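Local coordinates for protein 2-hydroxyethylphosphonate dioxygenase (PDB 4YAR) that catalyses the iron-dependent oxidation by O2 of 2-hydroxyethylphosphonate to hydroxymethylphosphonate and formate during biosynthesis of the antibiotic bialaphos, at residues A[167-175]-A[321-331]; A[134-145]-A[184-195]. The protein carries 1 engineered substitution. All blocks are in the same frame, centred on the assembly; numbering follows the deposited sequence.

Contact 1 of 2, residues A[167-175]-A[321-331]; sequences RWITGDSYV and EAASMASAAHL. With NA (sodium ion), chain L.
W168 lays the six-membered part of its indole along the backbone of strand 320-324. With chi1 at 68° its CG sits between the backbone N and the carbonyl carbon, and from there the ring reaches E321, A322 and A323. CH2 meets the methyl of A323 at 3.8 Å, while the carbonyl carbon of A322 lies at the ring edge, close to its plane. The extended chain of E321 crosses the indole at about a right angle, bringing its CD within 3.9 Å of W168 CZ2; the carboxylate and ring planes are 42° apart. A large flat residue suits a strand whose A323 presents only a methyl. I169 backs this up: its CG1 lies over the centre of one face of the W168 ring, and its CD1 touches A323 CB at 3.9 Å.

At S173 the contact turns polar. Its OG accepts the N-H of A326 at 2.9 Å in a fairly straight bond (160°), so a small hydroxyl satisfies a buried backbone donor just beyond the strand end. Y174 points away from this contact and its OH is hydrogen-bonded to W147 and Y184, so it offers this side its backbone, with CA 3.5 Å from A326 CB. V175 returns to apolar packing: CG1, anti to its backbone N, reaches CD1 of L331 at 3.8 Å, and CG2 leans toward A326 and A328. L331 closes the type I turn from A328, in which H330, together with Q296, binds sodium through ND1 at 2.4 Å.

The arrangement is a junction between the two cupin-like β-barrels of the chain: the loop at 168-169 packs on strand 320-324 of one sheet, and strand 173-176, at the edge of the other and just before the engineered H176, packs on the loop that follows.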
loop_
_atom_site.group_PDB
_atom_site.type_symbol
_atom_site.label_atom_id
_atom_site.label_comp_id
_atom_site.label_asym_id
_atom_site.label_seq_id
_atom_site.Cartn_x
_atom_site.Cartn_y
_atom_site.Cartn_z
ATOM N N ARG A 167 22.360 12.408 11.125
ATOM C CA ARG A 167 21.669 12.868 9.982
ATOM C C ARG A 167 21.107 11.717 9.155
ATOM O O ARG A 167 20.384 11.947 8.193
ATOM C CB ARG A 167 22.592 13.704 9.112
ATOM C CG ARG A 167 23.180 14.911 9.833
ATOM C CD ARG A 167 22.274 16.135 9.838
ATOM N NE ARG A 167 22.455 16.955 8.641
ATOM C CZ ARG A 167 22.796 18.245 8.575
ATOM N NH1 ARG A 167 23.037 18.998 9.637
ATOM N NH2 ARG A 167 22.876 18.802 7.387
ATOM N N TRP A 168 21.454 10.481 9.500
ATOM C CA TRP A 168 20.739 9.349 8.934
ATOM C C TRP A 168 19.217 9.437 9.237
ATOM O O TRP A 168 18.375 8.863 8.524
ATOM C CB TRP A 168 21.379 8.055 9.376
ATOM C CG TRP A 168 21.279 7.690 10.782
ATOM C CD1 TRP A 168 22.054 8.141 11.787
ATOM C CD2 TRP A 168 20.372 6.721 11.360
ATOM N NE1 TRP A 168 21.682 7.530 12.994
ATOM C CE2 TRP A 168 20.659 6.645 12.747
ATOM C CE3 TRP A 168 19.361 5.917 10.843
ATOM C CZ2 TRP A 168 19.950 5.842 13.608
ATOM C CZ3 TRP A 168 18.693 5.049 11.699
ATOM C CH2 TRP A 168 18.994 5.012 13.075
ATOM N N ILE A 169 18.871 10.123 10.316
ATOM C CA ILE A 169 17.478 10.538 10.546
ATOM C C ILE A 169 17.389 11.902 9.965
ATOM O O ILE A 169 17.984 12.887 10.489
ATOM C CB ILE A 169 17.109 10.518 12.053
ATOM C CG1 ILE A 169 17.317 9.113 12.647
ATOM C CG2 ILE A 169 15.732 11.175 12.275
ATOM C CD1 ILE A 169 17.293 8.956 14.164
ATOM N N THR A 170 16.771 11.999 8.801
ATOM C CA THR A 170 16.930 13.155 7.963
ATOM C C THR A 170 16.094 14.365 8.439
ATOM O O THR A 170 16.485 15.549 8.243
ATOM C CB THR A 170 16.596 12.846 6.483
ATOM O OG1 THR A 170 15.184 12.549 6.326
ATOM C CG2 THR A 170 17.420 11.685 5.984
ATOM N N GLY A 171 14.955 14.084 9.067
ATOM C CA GLY A 171 13.949 15.105 9.370
ATOM C C GLY A 171 12.637 14.553 9.913
ATOM O O GLY A 171 12.492 13.374 10.084
ATOM N N ASP A 172 11.737 15.453 10.189
ATOM C CA ASP A 172 10.397 15.112 10.628
ATOM C C ASP A 172 9.684 14.329 9.517
ATOM O O ASP A 172 9.967 14.516 8.280
ATOM C CB ASP A 172 9.581 16.395 10.921
ATOM C CG ASP A 172 9.995 17.182 12.190
ATOM O OD1 ASP A 172 10.764 16.739 13.059
ATOM O OD2 ASP A 172 9.560 18.369 12.292
ATOM N N SER A 173 8.683 13.538 9.918
ATOM C CA SER A 173 7.826 12.853 8.973
ATOM C C SER A 173 6.410 12.869 9.441
ATOM O O SER A 173 6.169 13.031 10.627
ATOM C CB SER A 173 8.295 11.394 8.728
ATOM O OG SER A 173 8.361 10.688 9.955
ATOM N N TYR A 174 5.485 12.711 8.529
ATOM C CA TYR A 174 4.100 12.547 8.873
ATOM C C TYR A 174 3.323 11.787 7.788
ATOM O O TYR A 174 3.745 11.697 6.604
ATOM C CB TYR A 174 3.427 13.906 9.146
ATOM C CG TYR A 174 3.061 14.681 7.890
ATOM C CD1 TYR A 174 4.016 15.248 7.050
ATOM C CD2 TYR A 174 1.707 14.859 7.555
ATOM C CE1 TYR A 174 3.651 15.932 5.908
ATOM C CE2 TYR A 174 1.338 15.556 6.437
ATOM C CZ TYR A 174 2.292 16.109 5.617
ATOM O OH TYR A 174 1.851 16.761 4.476
ATOM N N VAL A 175 2.121 11.364 8.170
ATOM C CA VAL A 175 1.228 10.704 7.258
ATOM C C VAL A 175 0.136 11.668 6.912
ATOM O O VAL A 175 -0.591 12.156 7.790
ATOM C CB VAL A 175 0.572 9.477 7.821
ATOM C CG1 VAL A 175 -0.413 8.945 6.765
ATOM C CG2 VAL A 175 1.637 8.462 8.150
ATOM N N GLU A 321 21.068 -0.461 12.073
ATOM C CA GLU A 321 20.397 0.387 13.054
ATOM C C GLU A 321 19.140 1.001 12.392
ATOM O O GLU A 321 19.201 1.397 11.258
ATOM C CB GLU A 321 21.332 1.424 13.663
ATOM C CG GLU A 321 20.873 1.913 15.053
ATOM C CD GLU A 321 21.709 3.041 15.664
ATOM O OE1 GLU A 321 21.318 3.566 16.717
ATOM O OE2 GLU A 321 22.755 3.406 15.113
ATOM N N ALA A 322 18.019 0.951 13.093
ATOM C CA ALA A 322 16.719 1.384 12.484
ATOM C C ALA A 322 16.104 2.470 13.301
ATOM O O ALA A 322 16.210 2.481 14.503
ATOM C CB ALA A 322 15.784 0.189 12.324
ATOM N N ALA A 323 15.417 3.432 12.653
ATOM C CA ALA A 323 14.603 4.357 13.380
ATOM C C ALA A 323 13.276 4.528 12.591
ATOM O O ALA A 323 13.260 4.407 11.356
ATOM C CB ALA A 323 15.308 5.700 13.434
ATOM N N SER A 324 12.214 4.801 13.324
ATOM C CA SER A 324 10.887 4.901 12.739
ATOM C C SER A 324 10.541 6.201 12.122
ATOM O O SER A 324 10.811 7.248 12.671
ATOM C CB SER A 324 9.824 4.624 13.817
ATOM O OG SER A 324 10.063 3.374 14.484
ATOM N N MET A 325 9.906 6.127 10.955
ATOM C CA MET A 325 9.203 7.274 10.403
ATOM C C MET A 325 7.784 7.201 10.899
ATOM O O MET A 325 7.423 6.262 11.651
ATOM C CB MET A 325 9.180 7.300 8.873
ATOM C CG MET A 325 10.506 7.268 8.262
ATOM S SD MET A 325 10.265 7.506 6.479
ATOM C CE MET A 325 12.023 7.223 6.019
ATOM N N ALA A 326 7.018 8.253 10.629
ATOM C CA ALA A 326 5.613 8.260 10.972
ATOM C C ALA A 326 4.829 7.018 10.506
ATOM O O ALA A 326 5.069 6.465 9.415
ATOM C CB ALA A 326 5.003 9.518 10.472
ATOM N N SER A 327 3.820 6.633 11.305
ATOM C CA SER A 327 2.922 5.509 10.972
ATOM C C SER A 327 1.496 5.824 11.438
ATOM O O SER A 327 1.272 6.739 12.240
ATOM C CB SER A 327 3.372 4.189 11.600
ATOM O OG SER A 327 3.420 4.251 13.013
ATOM N N ALA A 328 0.558 5.012 10.965
ATOM C CA ALA A 328 -0.818 5.197 11.309
ATOM C C ALA A 328 -1.457 3.837 11.399
ATOM O O ALA A 328 -1.393 3.098 10.451
ATOM C CB ALA A 328 -1.502 6.034 10.255
ATOM N N ALA A 329 -2.028 3.470 12.550
ATOM C CA ALA A 329 -2.722 2.157 12.669
ATOM C C ALA A 329 -3.921 1.969 11.754
ATOM O O ALA A 329 -4.253 0.832 11.433
ATOM C CB ALA A 329 -3.127 1.899 14.121
ATOM N N HIS A 330 -4.484 3.057 11.226
ATOM C CA HIS A 330 -5.521 2.951 10.181
ATOM C C HIS A 330 -4.973 2.690 8.835
ATOM O O HIS A 330 -5.786 2.503 7.927
ATOM C CB HIS A 330 -6.325 4.257 10.077
ATOM C CG HIS A 330 -6.882 4.708 11.376
ATOM N ND1 HIS A 330 -6.082 5.361 12.307
ATOM C CD2 HIS A 330 -8.130 4.669 11.909
ATOM C CE1 HIS A 330 -6.773 5.609 13.385
ATOM N NE2 HIS A 330 -8.041 5.258 13.156
ATOM N N LEU A 331 -3.624 2.674 8.688
ATOM C CA LEU A 331 -3.016 2.471 7.391
ATOM C C LEU A 331 -1.907 1.440 7.622
ATOM O O LEU A 331 -0.703 1.747 7.449
ATOM C CB LEU A 331 -2.441 3.783 6.803
ATOM C CG LEU A 331 -3.513 4.803 6.398
ATOM C CD1 LEU A 331 -2.937 6.197 6.190
ATOM C CD2 LEU A 331 -4.298 4.309 5.193
HETATM NA NA NA L . -5.768 7.719 12.088
HETATM O O HOH W 1 -5.100 7.417 9.562
HETATM O O HOH W 2 -6.129 8.480 13.902
HETATM O O HOH W 3 -5.208 7.022 10.962
HETATM O O HOH W 4 -3.992 5.954 12.800
#

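Contact 2 of 2, residues A[134-145]-A[184-195]; sequences ITVNLGPGDING and YSLAGDAPARIV. With CD (cadmium ion), chain H; CD (cadmium ion), chain K.
V136 and V195 form a hydrogen-bonded antiparallel pair in the cupin-like β-barrel that carries the iron ligands H129 and H182. V136 N to V195 O and V195 N to V136 O both measure 3.0 Å, and the two branched side chains lie side by side, a shape well suited to extended strands. L138, pointing toward the partner strand, sets CD1 against V195 CG2 and over one face of the R193 guanidinium, whose charge D383 pairs in a salt bridge.

Past L138 the chain turns through a cis peptide before P140. N137 steadies this bend from within: its CG is anti to the backbone N (chi1 -171°), OD1 accepts from G139 N at 2.8 Å in an Asx turn, and ND2 gives a hydrogen, nearly in its amide plane, to G141 O. Glycine fits position 141, where the chain runs close against the carbonyls of A190 and P191.

Between the two strand pairs I143 wedges in tightly: CG2 meets A192 CB and CD1 meets I194 CG2, each at 3.4 Å. CD1 of I194 in turn rests over one face of the Y184 ring, offset toward its rim. Then N144 and S185 resume backbone pairing, N144 N to S185 O being 2.7 Å.

D142 works in two directions. Its carboxylate grips a cadmium ion with both oxygens at 2.4 Å, alongside H160 and H163, and OD1 also accepts the N-H of A161; its carbonyl O accepts both A187 N and a water that also bonds G188 N and A190 O.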
loop_
_atom_site.group_PDB
_atom_site.type_symbol
_atom_site.label_atom_id
_atom_site.label_comp_id
_atom_site.label_asym_id
_atom_site.label_seq_id
_atom_site.Cartn_x
_atom_site.Cartn_y
_atom_site.Cartn_z
ATOM N N ILE A 134 3.329 8.764 3.205
ATOM C CA ILE A 134 4.297 9.180 4.217
ATOM C C ILE A 134 5.134 10.262 3.507
ATOM O O ILE A 134 5.539 10.088 2.358
ATOM C CB ILE A 134 5.208 8.003 4.748
ATOM C CG1 ILE A 134 4.456 7.011 5.679
ATOM C CG2 ILE A 134 6.431 8.512 5.505
ATOM C CD1 ILE A 134 5.188 5.692 5.964
ATOM N N THR A 135 5.385 11.367 4.204
ATOM C CA THR A 135 6.200 12.458 3.741
ATOM C C THR A 135 7.266 12.718 4.775
ATOM O O THR A 135 7.019 12.760 6.002
ATOM C CB THR A 135 5.412 13.771 3.512
ATOM O OG1 THR A 135 4.298 13.506 2.630
ATOM C CG2 THR A 135 6.327 14.830 2.914
ATOM N N VAL A 136 8.468 12.760 4.270
ATOM C CA VAL A 136 9.660 12.982 5.113
ATOM C C VAL A 136 10.516 14.092 4.520
ATOM O O VAL A 136 10.762 14.137 3.318
ATOM C CB VAL A 136 10.443 11.682 5.349
ATOM C CG1 VAL A 136 10.919 11.046 4.074
ATOM C CG2 VAL A 136 11.561 11.867 6.380
ATOM N N ASN A 137 11.003 14.946 5.406
ATOM C CA ASN A 137 11.925 16.008 5.023
ATOM C C ASN A 137 13.351 15.466 4.939
ATOM O O ASN A 137 13.943 14.989 5.912
ATOM C CB ASN A 137 11.849 17.205 5.952
ATOM C CG ASN A 137 12.648 18.433 5.440
ATOM O OD1 ASN A 137 13.315 18.427 4.363
ATOM N ND2 ASN A 137 12.538 19.531 6.189
ATOM N N LEU A 138 13.932 15.521 3.770
ATOM C CA LEU A 138 15.344 15.107 3.595
ATOM C C LEU A 138 16.353 16.227 3.998
ATOM O O LEU A 138 17.579 16.009 4.165
ATOM C CB LEU A 138 15.605 14.780 2.108
ATOM C CG LEU A 138 14.937 13.558 1.470
ATOM C CD1 LEU A 138 15.236 13.262 -0.009
ATOM C CD2 LEU A 138 15.119 12.342 2.368
ATOM N N GLY A 139 15.865 17.406 4.175
ATOM C CA GLY A 139 16.737 18.567 4.387
ATOM C C GLY A 139 17.445 19.148 3.156
ATOM O O GLY A 139 17.184 18.751 2.066
ATOM N N PRO A 140 18.441 20.017 3.357
ATOM C CA PRO A 140 18.963 20.378 4.665
ATOM C C PRO A 140 18.125 21.405 5.423
ATOM O O PRO A 140 18.404 21.625 6.621
ATOM C CB PRO A 140 20.317 21.038 4.345
ATOM C CG PRO A 140 20.140 21.566 2.943
ATOM C CD PRO A 140 19.279 20.534 2.257
ATOM N N GLY A 141 17.159 22.013 4.756
ATOM C CA GLY A 141 16.366 23.114 5.332
ATOM C C GLY A 141 14.984 22.690 5.840
ATOM O O GLY A 141 14.408 21.699 5.341
ATOM N N ASP A 142 14.507 23.402 6.852
ATOM C CA ASP A 142 13.108 23.304 7.343
ATOM C C ASP A 142 12.169 23.750 6.238
ATOM O O ASP A 142 12.508 24.654 5.435
ATOM C CB ASP A 142 12.903 24.204 8.546
ATOM C CG ASP A 142 13.705 23.827 9.803
ATOM O OD1 ASP A 142 14.277 22.731 10.014
ATOM O OD2 ASP A 142 13.795 24.734 10.647
ATOM N N ILE A 143 10.996 23.120 6.164
ATOM C CA ILE A 143 9.950 23.530 5.249
ATOM C C ILE A 143 8.665 23.753 5.980
ATOM O O ILE A 143 8.478 23.279 7.110
ATOM C CB ILE A 143 9.737 22.518 4.147
ATOM C CG1 ILE A 143 9.216 21.224 4.751
ATOM C CG2 ILE A 143 11.051 22.298 3.408
ATOM C CD1 ILE A 143 8.946 20.078 3.791
ATOM N N ASN A 144 7.827 24.567 5.370
ATOM C CA ASN A 144 6.460 24.701 5.846
ATOM C C ASN A 144 5.584 23.696 5.155
ATOM O O ASN A 144 5.615 23.608 3.929
ATOM C CB ASN A 144 5.887 26.073 5.500
ATOM C CG ASN A 144 6.636 27.252 6.145
ATOM O OD1 ASN A 144 7.129 28.116 5.450
ATOM N ND2 ASN A 144 6.695 27.296 7.434
ATOM N N GLY A 145 4.747 23.007 5.937
ATOM C CA GLY A 145 3.663 22.226 5.427
ATOM C C GLY A 145 2.344 22.964 5.543
ATOM O O GLY A 145 2.077 23.595 6.583
ATOM N N TYR A 184 3.914 22.772 0.005
ATOM C CA TYR A 184 5.066 23.060 0.856
ATOM C C TYR A 184 5.823 24.287 0.360
ATOM O O TYR A 184 5.875 24.476 -0.845
ATOM C CB TYR A 184 6.040 21.850 0.800
ATOM C CG TYR A 184 5.363 20.555 1.189
ATOM C CD1 TYR A 184 5.199 20.193 2.523
ATOM C CD2 TYR A 184 4.887 19.699 0.245
ATOM C CE1 TYR A 184 4.545 19.004 2.879
ATOM C CE2 TYR A 184 4.239 18.507 0.577
ATOM C CZ TYR A 184 4.071 18.169 1.888
ATOM O OH TYR A 184 3.438 16.994 2.186
ATOM N N SER A 185 6.430 25.059 1.283
ATOM C CA SER A 185 7.379 26.064 0.936
ATOM C C SER A 185 8.573 25.961 1.817
ATOM O O SER A 185 8.491 25.283 2.853
ATOM C CB SER A 185 6.783 27.460 1.105
ATOM O OG SER A 185 6.278 27.657 2.407
ATOM N N LEU A 186 9.632 26.697 1.501
ATOM C CA LEU A 186 10.775 26.752 2.374
ATOM C C LEU A 186 10.451 27.572 3.623
ATOM O O LEU A 186 9.748 28.562 3.554
ATOM C CB LEU A 186 11.971 27.365 1.643
ATOM C CG LEU A 186 12.422 26.607 0.435
ATOM C CD1 LEU A 186 13.534 27.390 -0.272
ATOM C CD2 LEU A 186 12.973 25.219 0.847
ATOM N N ALA A 187 10.874 27.116 4.786
ATOM C CA ALA A 187 10.664 27.866 5.972
ATOM C C ALA A 187 11.637 29.070 6.035
ATOM O O ALA A 187 11.345 30.069 6.678
ATOM C CB ALA A 187 10.748 26.974 7.197
ATOM N N GLY A 188 12.765 29.005 5.340
ATOM C CA GLY A 188 13.711 30.136 5.324
ATOM C C GLY A 188 14.499 30.107 4.084
ATOM O O GLY A 188 13.991 29.685 3.032
ATOM N N ASP A 189 15.807 30.431 4.229
ATOM C CA ASP A 189 16.638 30.519 3.051
ATOM C C ASP A 189 17.232 29.189 2.581
ATOM O O ASP A 189 17.427 28.991 1.351
ATOM C CB ASP A 189 17.794 31.513 3.278
ATOM C CG ASP A 189 17.332 32.978 3.423
ATOM O OD1 ASP A 189 16.648 33.540 2.536
ATOM O OD2 ASP A 189 17.750 33.510 4.448
ATOM N N ALA A 190 17.518 28.298 3.512
ATOM C CA ALA A 190 18.175 26.994 3.169
ATOM C C ALA A 190 17.284 26.168 2.290
ATOM O O ALA A 190 16.062 26.131 2.502
ATOM C CB ALA A 190 18.550 26.199 4.428
ATOM N N PRO A 191 17.890 25.541 1.248
ATOM C CA PRO A 191 17.132 24.682 0.416
ATOM C C PRO A 191 16.680 23.370 1.120
ATOM O O PRO A 191 17.140 23.047 2.213
ATOM C CB PRO A 191 18.037 24.467 -0.789
ATOM C CG PRO A 191 19.409 24.464 -0.160
ATOM C CD PRO A 191 19.317 25.534 0.889
ATOM N N ALA A 192 15.693 22.726 0.519
ATOM C CA ALA A 192 15.159 21.400 1.013
ATOM C C ALA A 192 14.542 20.536 -0.045
ATOM O O ALA A 192 13.996 21.024 -1.098
ATOM C CB ALA A 192 14.144 21.605 2.125
ATOM N N ARG A 193 14.638 19.219 0.234
ATOM C CA ARG A 193 13.933 18.185 -0.527
ATOM C C ARG A 193 13.104 17.319 0.364
ATOM O O ARG A 193 13.408 17.199 1.541
ATOM C CB ARG A 193 14.923 17.280 -1.293
ATOM C CG ARG A 193 15.837 18.037 -2.251
ATOM C CD ARG A 193 16.582 17.038 -3.119
ATOM N NE ARG A 193 17.449 16.206 -2.265
ATOM C CZ ARG A 193 18.059 15.120 -2.694
ATOM N NH1 ARG A 193 17.993 14.769 -3.977
ATOM N NH2 ARG A 193 18.822 14.450 -1.862
ATOM N N ILE A 194 12.020 16.770 -0.189
ATOM C CA ILE A 194 11.184 15.776 0.531
ATOM C C ILE A 194 11.060 14.490 -0.273
ATOM O O ILE A 194 11.253 14.490 -1.506
ATOM C CB ILE A 194 9.764 16.268 0.914
ATOM C CG1 ILE A 194 8.921 16.426 -0.335
ATOM C CG2 ILE A 194 9.776 17.560 1.723
ATOM C CD1 ILE A 194 7.561 16.945 -0.110
ATOM N N VAL A 195 10.795 13.370 0.409
ATOM C CA VAL A 195 10.198 12.223 -0.272
ATOM C C VAL A 195 8.758 12.139 0.069
ATOM O O VAL A 195 8.408 12.246 1.275
ATOM C CB VAL A 195 10.769 10.845 0.127
ATOM C CG1 VAL A 195 9.980 9.721 -0.564
ATOM C CG2 VAL A 195 12.231 10.752 -0.049
HETATM CD CD CD H . 14.731 23.175 12.281
HETATM CD CD CD K . 17.105 35.694 5.112
HETATM O O HOH W 5 14.409 26.585 4.651
HETATM O O HOH W 6 15.295 20.898 13.402
#

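In the fold
The two contacts meet on one sheet, where strands 173-176 and 133-140 are neighbours, and T170 OG1 probably bonds N137 O between them. Both are largely buried, but they differ in kind. Contact 1 joins separate sheets, so side chains do most of the work and a single hydrogen bond crosses it. Contact 2 lies within sheets and is dominated by backbone pairing, with roughly twice the buried surface. Each grows more open toward one end: contact 1 at the A328-L331 turn with its sodium ion, contact 2 at the 187-191 loop, where D189 binds a further cadmium. Contact 2 lies farther from the centre of the chain.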